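Local coordinates for protein chitosanase (Bacillus subtilis subsp. subtilis str. 168, PDB 7C6C) that catalyses the endohydrolysis of beta-1,4 linkages between D-glucosamine residues in partly acetylated chitosan, at residues D35-T40 / P195-T200; L54-V59 / A108-V113; S207-D212 / S233-N238. One frame throughout, in Å; residues are numbered along the deposited sequence.

Contact 1: D35-T40 / P195-T200; sequences DGRGYT and PANHDT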
loop_
_atom_site.group_PDB
_atom_site.type_symbol
_atom_site.label_atom_id
_atom_site.label_comp_id
_atom_site.label_asym_id
_atom_site.label_seq_id
_atom_site.Cartn_x
_atom_site.Cartn_y
_atom_site.Cartn_z
ATOM N N ASP A 35 -3.904 12.152 -8.924
ATOM C CA ASP A 35 -4.954 11.344 -8.326
ATOM C C ASP A 35 -5.587 12.051 -7.141
ATOM O O ASP A 35 -6.221 11.402 -6.299
ATOM C CB ASP A 35 -4.397 9.985 -7.902
ATOM C CG ASP A 35 -3.304 10.102 -6.849
ATOM O OD1 ASP A 35 -2.795 11.222 -6.614
ATOM O OD2 ASP A 35 -2.972 9.058 -6.256
ATOM N N GLY A 36 -5.403 13.370 -7.051
ATOM C CA GLY A 36 -5.912 14.147 -5.950
ATOM C C GLY A 36 -5.087 14.070 -4.690
ATOM O O GLY A 36 -5.428 14.741 -3.707
ATOM N N ARG A 37 -4.010 13.288 -4.678
ATOM C CA ARG A 37 -3.283 13.026 -3.442
ATOM C C ARG A 37 -1.996 13.831 -3.314
ATOM O O ARG A 37 -1.241 13.620 -2.359
ATOM C CB ARG A 37 -3.041 11.525 -3.258
ATOM C CG ARG A 37 -4.342 10.732 -3.211
ATOM C CD ARG A 37 -4.096 9.294 -2.795
ATOM N NE ARG A 37 -5.339 8.531 -2.709
ATOM C CZ ARG A 37 -5.863 7.841 -3.717
ATOM N NH1 ARG A 37 -5.252 7.811 -4.893
ATOM N NH2 ARG A 37 -6.998 7.180 -3.542
ATOM N N GLY A 38 -1.738 14.758 -4.236
ATOM C CA GLY A 38 -0.521 15.556 -4.159
ATOM C C GLY A 38 0.658 14.752 -4.655
ATOM O O GLY A 38 0.617 14.183 -5.745
ATOM N N TYR A 39 1.730 14.713 -3.870
ATOM C CA TYR A 39 2.871 13.863 -4.188
ATOM C C TYR A 39 2.688 12.503 -3.530
ATOM O O TYR A 39 2.284 12.416 -2.362
ATOM C CB TYR A 39 4.163 14.463 -3.639
ATOM C CG TYR A 39 4.844 15.521 -4.477
ATOM C CD1 TYR A 39 5.102 15.328 -5.824
ATOM C CD2 TYR A 39 5.264 16.710 -3.886
ATOM C CE1 TYR A 39 5.759 16.297 -6.567
ATOM C CE2 TYR A 39 5.918 17.670 -4.615
ATOM C CZ TYR A 39 6.155 17.468 -5.957
ATOM O OH TYR A 39 6.823 18.440 -6.667
ATOM N N THR A 40 3.044 11.450 -4.272
ATOM C CA THR A 40 3.113 10.078 -3.783
ATOM C C THR A 40 4.583 9.715 -3.600
ATOM O O THR A 40 5.378 9.887 -4.530
ATOM C CB THR A 40 2.440 9.161 -4.809
ATOM O OG1 THR A 40 1.070 9.549 -4.938
ATOM C CG2 THR A 40 2.482 7.714 -4.392
ATOM N N PRO A 195 -13.999 3.387 -8.532
ATOM C CA PRO A 195 -13.951 3.853 -7.146
ATOM C C PRO A 195 -14.964 4.956 -6.899
ATOM O O PRO A 195 -15.348 5.700 -7.807
ATOM C CB PRO A 195 -12.524 4.393 -7.002
ATOM C CG PRO A 195 -12.119 4.758 -8.383
ATOM C CD PRO A 195 -12.798 3.777 -9.292
ATOM N N ALA A 196 -15.400 5.050 -5.642
ATOM C CA ALA A 196 -16.243 6.172 -5.244
ATOM C C ALA A 196 -15.512 7.498 -5.405
ATOM O O ALA A 196 -16.130 8.516 -5.730
ATOM C CB ALA A 196 -16.708 5.988 -3.799
ATOM N N ASN A 197 -14.200 7.504 -5.198
ATOM C CA ASN A 197 -13.380 8.708 -5.301
ATOM C C ASN A 197 -12.996 8.894 -6.764
ATOM O O ASN A 197 -12.134 8.182 -7.290
ATOM C CB ASN A 197 -12.158 8.547 -4.404
ATOM C CG ASN A 197 -11.114 9.622 -4.616
ATOM O OD1 ASN A 197 -11.389 10.683 -5.170
ATOM N ND2 ASN A 197 -9.902 9.354 -4.154
ATOM N N HIS A 198 -13.640 9.858 -7.429
ATOM C CA HIS A 198 -13.387 10.064 -8.849
ATOM C C HIS A 198 -11.965 10.534 -9.122
ATOM O O HIS A 198 -11.454 10.305 -10.223
ATOM C CB HIS A 198 -14.382 11.063 -9.434
ATOM C CG HIS A 198 -15.800 10.590 -9.403
ATOM N ND1 HIS A 198 -16.858 11.381 -9.796
ATOM C CD2 HIS A 198 -16.335 9.404 -9.025
ATOM C CE1 HIS A 198 -17.985 10.703 -9.661
ATOM N NE2 HIS A 198 -17.695 9.502 -9.195
ATOM N N ASP A 199 -11.316 11.186 -8.146
ATOM C CA ASP A 199 -9.966 11.705 -8.359
ATOM C C ASP A 199 -9.000 10.593 -8.752
ATOM O O ASP A 199 -8.020 10.841 -9.467
ATOM C CB ASP A 199 -9.422 12.352 -7.073
ATOM C CG ASP A 199 -10.119 13.650 -6.695
ATOM O OD1 ASP A 199 -10.804 14.249 -7.551
ATOM O OD2 ASP A 199 -9.942 14.090 -5.529
ATOM N N THR A 200 -9.239 9.373 -8.277
ATOM C CA THR A 200 -8.268 8.292 -8.372
ATOM C C THR A 200 -8.599 7.275 -9.465
ATOM O O THR A 200 -7.933 6.240 -9.561
ATOM C CB THR A 200 -8.105 7.610 -7.004
ATOM O OG1 THR A 200 -6.897 6.837 -6.994
ATOM C CG2 THR A 200 -9.296 6.703 -6.673
HETATM O O HOH W 1 -7.889 11.513 -4.105
#

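Contact 2: L54-V59 / A108-V113; sequences LEVVEV and AAQDKV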
loop_
_atom_site.group_PDB
_atom_site.type_symbol
_atom_site.label_atom_id
_atom_site.label_comp_id
_atom_site.label_asym_id
_atom_site.label_seq_id
_atom_site.Cartn_x
_atom_site.Cartn_y
_atom_site.Cartn_z
ATOM N N LEU A 54 3.423 13.521 5.684
ATOM C CA LEU A 54 3.684 14.358 6.849
ATOM C C LEU A 54 4.214 13.519 8.006
ATOM O O LEU A 54 5.199 13.886 8.652
ATOM C CB LEU A 54 2.404 15.101 7.244
ATOM C CG LEU A 54 2.404 15.755 8.627
ATOM C CD1 LEU A 54 3.402 16.908 8.718
ATOM C CD2 LEU A 54 1.003 16.221 8.968
ATOM N N GLU A 55 3.584 12.369 8.270
ATOM C CA GLU A 55 4.028 11.529 9.381
ATOM C C GLU A 55 5.459 11.049 9.184
ATOM O O GLU A 55 6.240 11.029 10.140
ATOM C CB GLU A 55 3.079 10.349 9.606
ATOM C CG GLU A 55 1.696 10.779 10.069
ATOM C CD GLU A 55 0.931 9.670 10.744
ATOM O OE1 GLU A 55 1.499 9.015 11.638
ATOM O OE2 GLU A 55 -0.239 9.452 10.378
ATOM N N VAL A 56 5.828 10.665 7.956
ATOM C CA VAL A 56 7.215 10.286 7.702
ATOM C C VAL A 56 8.158 11.422 8.081
ATOM O O VAL A 56 9.167 11.210 8.762
ATOM C CB VAL A 56 7.411 9.844 6.242
ATOM C CG1 VAL A 56 8.896 9.622 5.969
ATOM C CG2 VAL A 56 6.614 8.592 5.961
ATOM N N VAL A 57 7.847 12.642 7.639
ATOM C CA VAL A 57 8.743 13.760 7.908
ATOM C C VAL A 57 8.768 14.094 9.397
ATOM O O VAL A 57 9.824 14.432 9.940
ATOM C CB VAL A 57 8.415 14.970 7.008
ATOM C CG1 VAL A 57 9.348 16.125 7.314
ATOM C CG2 VAL A 57 8.517 14.574 5.534
ATOM N N GLU A 58 7.630 13.965 10.094
ATOM C CA GLU A 58 7.619 14.176 11.544
ATOM C C GLU A 58 8.526 13.178 12.250
ATOM O O GLU A 58 9.312 13.548 13.136
ATOM C CB GLU A 58 6.200 14.005 12.087
ATOM C CG GLU A 58 5.207 15.079 11.723
ATOM C CD GLU A 58 3.778 14.625 12.016
ATOM O OE1 GLU A 58 3.553 13.396 12.155
ATOM O OE2 GLU A 58 2.869 15.479 12.093
ATOM N N VAL A 59 8.400 11.895 11.890
ATOM C CA VAL A 59 9.186 10.839 12.533
ATOM C C VAL A 59 10.667 11.041 12.243
ATOM O O VAL A 59 11.517 10.962 13.135
ATOM C CB VAL A 59 8.683 9.450 12.080
ATOM C CG1 VAL A 59 9.678 8.340 12.457
ATOM C CG2 VAL A 59 7.313 9.166 12.661
ATOM N N ALA A 108 14.490 4.264 7.889
ATOM C CA ALA A 108 13.913 3.786 9.144
ATOM C C ALA A 108 12.620 4.523 9.482
ATOM O O ALA A 108 11.666 3.917 9.987
ATOM C CB ALA A 108 14.933 3.907 10.279
ATOM N N ALA A 109 12.569 5.831 9.214
ATOM C CA ALA A 109 11.343 6.588 9.463
ATOM C C ALA A 109 10.211 6.090 8.577
ATOM O O ALA A 109 9.075 5.919 9.037
ATOM C CB ALA A 109 11.586 8.079 9.226
ATOM N N GLN A 110 10.505 5.842 7.298
ATOM C CA GLN A 110 9.500 5.251 6.417
ATOM C C GLN A 110 9.057 3.879 6.910
ATOM O O GLN A 110 7.866 3.553 6.864
ATOM C CB GLN A 110 10.031 5.152 4.992
ATOM C CG GLN A 110 10.185 6.485 4.288
ATOM C CD GLN A 110 10.460 6.312 2.817
ATOM O OE1 GLN A 110 9.794 5.524 2.146
ATOM N NE2 GLN A 110 11.451 7.032 2.302
ATOM N N ASP A 111 10.000 3.050 7.360
ATOM C CA ASP A 111 9.629 1.728 7.858
ATOM C C ASP A 111 8.721 1.844 9.075
ATOM O O ASP A 111 7.777 1.063 9.232
ATOM C CB ASP A 111 10.876 0.924 8.226
ATOM C CG ASP A 111 11.692 0.495 7.026
ATOM O OD1 ASP A 111 11.179 0.544 5.889
ATOM O OD2 ASP A 111 12.853 0.082 7.237
ATOM N N LYS A 112 9.002 2.805 9.957
ATOM C CA LYS A 112 8.189 2.957 11.158
ATOM C C LYS A 112 6.768 3.387 10.811
ATOM O O LYS A 112 5.799 2.831 11.335
ATOM C CB LYS A 112 8.841 3.952 12.115
ATOM C CG LYS A 112 8.001 4.212 13.344
ATOM C CD LYS A 112 8.745 5.032 14.396
ATOM C CE LYS A 112 7.893 6.192 14.921
ATOM N NZ LYS A 112 8.248 6.576 16.310
ATOM N N VAL A 113 6.623 4.383 9.935
ATOM C CA VAL A 113 5.286 4.832 9.554
ATOM C C VAL A 113 4.550 3.730 8.800
ATOM O O VAL A 113 3.361 3.485 9.036
ATOM C CB VAL A 113 5.364 6.154 8.768
ATOM C CG1 VAL A 113 3.986 6.595 8.311
ATOM C CG2 VAL A 113 5.986 7.220 9.645
#

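Contact 3: S207-D212 / S233-N238; sequences SVARVD and SNEYGN. With LMR ((2S)-2-hydroxybutanedioic acid), chain B.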
loop_
_atom_site.group_PDB
_atom_site.type_symbol
_atom_site.label_atom_id
_atom_site.label_comp_id
_atom_site.label_asym_id
_atom_site.label_seq_id
_atom_site.Cartn_x
_atom_site.Cartn_y
_atom_site.Cartn_z
ATOM N N SER A 207 -4.065 0.056 -12.342
ATOM C CA SER A 207 -3.432 -0.768 -11.323
ATOM C C SER A 207 -4.102 -2.124 -11.149
ATOM O O SER A 207 -3.638 -2.919 -10.325
ATOM C CB SER A 207 -3.439 -0.039 -9.976
ATOM O OG SER A 207 -4.713 -0.126 -9.366
ATOM N N VAL A 208 -5.173 -2.412 -11.896
ATOM C CA VAL A 208 -5.948 -3.626 -11.655
ATOM C C VAL A 208 -5.129 -4.888 -11.857
ATOM O O VAL A 208 -5.482 -5.937 -11.313
ATOM C CB VAL A 208 -7.243 -3.665 -12.500
ATOM C CG1 VAL A 208 -8.164 -2.530 -12.108
ATOM C CG2 VAL A 208 -6.918 -3.624 -13.993
ATOM N N ALA A 209 -4.038 -4.818 -12.625
ATOM C CA ALA A 209 -3.231 -6.011 -12.857
ATOM C C ALA A 209 -2.718 -6.618 -11.557
ATOM O O ALA A 209 -2.463 -7.824 -11.509
ATOM C CB ALA A 209 -2.069 -5.708 -13.802
ATOM N N ARG A 210 -2.550 -5.816 -10.499
ATOM C CA ARG A 210 -2.069 -6.384 -9.241
ATOM C C ARG A 210 -3.036 -7.420 -8.693
ATOM O O ARG A 210 -2.607 -8.401 -8.071
ATOM C CB ARG A 210 -1.760 -5.282 -8.220
ATOM C CG ARG A 210 -2.966 -4.564 -7.636
ATOM C CD ARG A 210 -2.610 -3.136 -7.255
ATOM N NE ARG A 210 -1.743 -3.059 -6.081
ATOM C CZ ARG A 210 -1.089 -1.954 -5.732
ATOM N NH1 ARG A 210 -1.169 -0.875 -6.501
ATOM N NH2 ARG A 210 -0.354 -1.923 -4.631
ATOM N N VAL A 211 -4.336 -7.236 -8.933
ATOM C CA VAL A 211 -5.313 -8.233 -8.504
ATOM C C VAL A 211 -5.056 -9.563 -9.204
ATOM O O VAL A 211 -5.086 -10.629 -8.575
ATOM C CB VAL A 211 -6.749 -7.724 -8.734
ATOM C CG1 VAL A 211 -7.745 -8.844 -8.466
ATOM C CG2 VAL A 211 -7.036 -6.531 -7.838
ATOM N N ASP A 212 -4.773 -9.525 -10.511
ATOM C CA ASP A 212 -4.524 -10.765 -11.237
ATOM C C ASP A 212 -3.198 -11.403 -10.841
ATOM O O ASP A 212 -3.099 -12.633 -10.808
ATOM C CB ASP A 212 -4.593 -10.540 -12.746
ATOM C CG ASP A 212 -4.730 -11.839 -13.515
ATOM O OD1 ASP A 212 -5.717 -12.573 -13.278
ATOM O OD2 ASP A 212 -3.852 -12.134 -14.348
ATOM N N SER A 233 3.350 -10.780 -15.861
ATOM C CA SER A 233 2.264 -9.825 -15.984
ATOM C C SER A 233 2.442 -9.027 -17.262
ATOM O O SER A 233 3.520 -8.482 -17.509
ATOM C CB SER A 233 2.299 -8.880 -14.785
ATOM O OG SER A 233 1.448 -7.772 -14.984
ATOM N N ASN A 234 1.386 -8.960 -18.074
ATOM C CA ASN A 234 1.437 -8.094 -19.247
ATOM C C ASN A 234 1.676 -6.645 -18.843
ATOM O O ASN A 234 2.418 -5.919 -19.512
ATOM C CB ASN A 234 0.148 -8.217 -20.061
ATOM C CG ASN A 234 -0.005 -9.576 -20.715
ATOM O OD1 ASN A 234 0.974 -10.291 -20.931
ATOM N ND2 ASN A 234 -1.243 -9.938 -21.045
ATOM N N GLU A 235 1.075 -6.217 -17.730
ATOM C CA GLU A 235 1.198 -4.829 -17.297
ATOM C C GLU A 235 2.574 -4.546 -16.705
ATOM O O GLU A 235 3.225 -3.562 -17.075
ATOM C CB GLU A 235 0.108 -4.513 -16.275
ATOM C CG GLU A 235 0.227 -3.133 -15.637
ATOM C CD GLU A 235 0.028 -2.009 -16.638
ATOM O OE1 GLU A 235 -0.707 -2.216 -17.624
ATOM O OE2 GLU A 235 0.608 -0.920 -16.442
ATOM N N TYR A 236 3.031 -5.388 -15.773
ATOM C CA TYR A 236 4.236 -5.078 -15.009
ATOM C C TYR A 236 5.501 -5.680 -15.594
ATOM O O TYR A 236 6.589 -5.150 -15.350
ATOM C CB TYR A 236 4.108 -5.560 -13.558
ATOM C CG TYR A 236 2.915 -4.998 -12.819
ATOM C CD1 TYR A 236 2.788 -3.630 -12.593
ATOM C CD2 TYR A 236 1.912 -5.834 -12.361
ATOM C CE1 TYR A 236 1.687 -3.115 -11.919
ATOM C CE2 TYR A 236 0.816 -5.334 -11.690
ATOM C CZ TYR A 236 0.706 -3.976 -11.474
ATOM O OH TYR A 236 -0.401 -3.514 -10.810
ATOM N N GLY A 237 5.393 -6.776 -16.334
ATOM C CA GLY A 237 6.551 -7.524 -16.770
ATOM C C GLY A 237 6.751 -8.788 -15.958
ATOM O O GLY A 237 5.855 -9.276 -15.261
ATOM N N ASN A 238 7.964 -9.321 -16.050
ATOM C CA ASN A 238 8.317 -10.597 -15.445
ATOM C C ASN A 238 9.336 -10.385 -14.341
ATOM O O ASN A 238 10.324 -9.668 -14.534
ATOM C CB ASN A 238 8.923 -11.519 -16.492
ATOM C CG ASN A 238 8.052 -11.639 -17.694
ATOM O OD1 ASN A 238 6.863 -11.929 -17.566
ATOM N ND2 ASN A 238 8.614 -11.379 -18.872
HETATM C C1 LMR B . -1.863 -11.104 -17.770
HETATM O O1A LMR B . -0.636 -10.887 -17.701
HETATM O O1B LMR B . -2.341 -12.249 -17.913
HETATM C C2 LMR B . -2.815 -9.947 -17.690
HETATM O O2 LMR B . -4.126 -10.410 -18.036
HETATM C C3 LMR B . -2.844 -9.361 -16.279
HETATM C C4 LMR B . -1.579 -8.583 -15.979
HETATM O O4A LMR B . -1.258 -7.647 -16.746
HETATM O O4B LMR B . -0.902 -8.895 -14.971
#

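Contact 1: D35-T40 / P195-T200
Arg37 meets Thr200, joining the loop of Asp35, the nucleophile by similarity, to the turn just before helix 201-205. Each side is shaped by an Asx turn, and the first loop leads into strand 39-41 of a small antiparallel sheet. As in other family 46 chitosanases, catalysis probably takes place in a cleft between two lobes.

The polar bonds centre on the Arg37 guanidinium. Arg37 NH1 donates to Thr200 OG1 at 2.8 Å, with a fairly straight N-H...O angle of 158°. Arg37 NH1 also forms a salt bridge with Asp35 OD2 at 2.9 Å. Both oxygens lie at the guanidinium edge, near its plane, so together they limit its rotation. NH1 approaches OD2 from above the carboxylate plane. Asp35 CG is tucked between the backbone N and the carbonyl carbon (chi1 62°), which turns OD1 back to accept from Arg37 N. Asn197 OD1 accepts from Asp199 N in the second Asx turn.

The contacts made through carbon atoms involve the main chain. Asp35 CA makes a CA-H...O contact of 3.3 Å with Asp199 O. In return, Asp199 CB lies 3.4 Å from Asp35 O.

One water completes the contact over a face of the guanidinium. It donates to Asp35 O at 2.8 Å and accepts from Asn197 ND2 at 3.0 Å.

Contact 2: L54-V59 / A108-V113
Val113 is the main bump on helix 104-128, and it fills a hollow on helix 52-63 lined by Glu55, Val56 and Val59. Val113 CG2 reaches Val56 CA at 3.8 Å. The same methyl also touches Val59 CG2, and the two valines pass side by side, pointing opposite ways. Val113 CG1 turns to the rim of the hollow, 4.1 Å from Glu55 CB. Val56 lies roughly square across Val113, with Val56 CG2 3.9 Å from Val113 CB.

The reverse fit is made by Val59. It projects into the dip between Ala109, Lys112 and Val113. Val59 CG1, anti to the backbone N (chi1 166°), meets Ala109 CB at 3.8 Å. The small Ala109 side chain lets the two backbones come close here, and it also faces Val56 O.

This is helix-on-helix packing in the largely alpha-helical fold of a lysozyme-clan enzyme. The axes of the two short segments approach to 8.6 Å, with 127° between their directions. Helix 104-128 is probably the long helix that links the two lobes in family 46 chitosanases.

On the buried flank, Val56 CG1 lies against Gln110 CG at 3.8 Å. The amide of Gln110 runs on to Arg43 N and Tyr27 O. Phe46 and Trp97 also pack on Val56 and Gln110. On the exposed flank, the Lys112 chain is bent at chi3 and lays its methylenes over Val59, with Lys112 CE 3.7 Å from Val59 CG1.

Contact 3: S207-D212 / S233-N238
Ala209 points its methyl at the turn 234-236 and forms the tight part of this contact. Ala209 CB lies 3.5 Å from Glu235 CB. Ala209 CB is also 3.6 Å from Tyr236 CE2, approaching the ring obliquely. Tyr236 reaches the start of helix 209-219 with its hydroxyl end, and Arg210 N lies at the ring edge, near its plane. Tyr236 OH comes 3.4 Å from Arg210 CB. Glu235 CG is turned away from its own backbone N (chi1 174°) and sits over one face of the Tyr236 ring, toward its rim. Phe18 and Ile17 of helix 5-20 and Val213 add to the packing around Tyr236.

Arg210 touches Tyr236 with its base, while its guanidinium leads away to the interior. There it makes salt bridges with Asp142 and Glu19, the predicted proton donor. This edge of the packing probably borders the catalytic site.

The other edge is loose. Asn234 and Glu235 are exposed, and Asp212 does not reach segment 233-238. The bound (2S)-2-hydroxybutanedioic acid lies between Asp212 and the turn. Ser233 OG donates to O4B of the acid at 2.6 Å. Glu235 N gives a bond to O4A of the same carboxylate at 2.9 Å. Asn234 N donates to O1A of the second carboxylate at 2.8 Å, nearly straight at 163°. Arg232 completes the pocket.

Ser233 OG has a second task: it accepts from Tyr236 N at 3.0 Å. Ser233 and Gly237 form a hydrogen-bonded antiparallel pair that closes the turn 234-236. The site is therefore the turn of the beta-hairpin 229-233/237-241, shaped by an ST motif, with its backbone N-H groups binding carboxylates.

All three contacts are partly buried, and none touches another. No helix or strand is shared by two contacts, but side chains of contacts 1 and 2 both touch strand 46-47. Contact 2 joins two regular helices by apolar side chains. Contact 1 is tied by polar bonds between its segments and a bridging water. Contact 3 packs mainly by carbon atoms and turns its polar bonds to the acid and to residues outside it. Contacts 1 and 3 probably lie near the catalytic residues: contact 1 holds Asp35, the nucleophile by similarity, and Arg210 of contact 3 makes a salt bridge with Glu19, the predicted proton donor. Contacts 2 and 3 lie on opposite sides of the chain's centre.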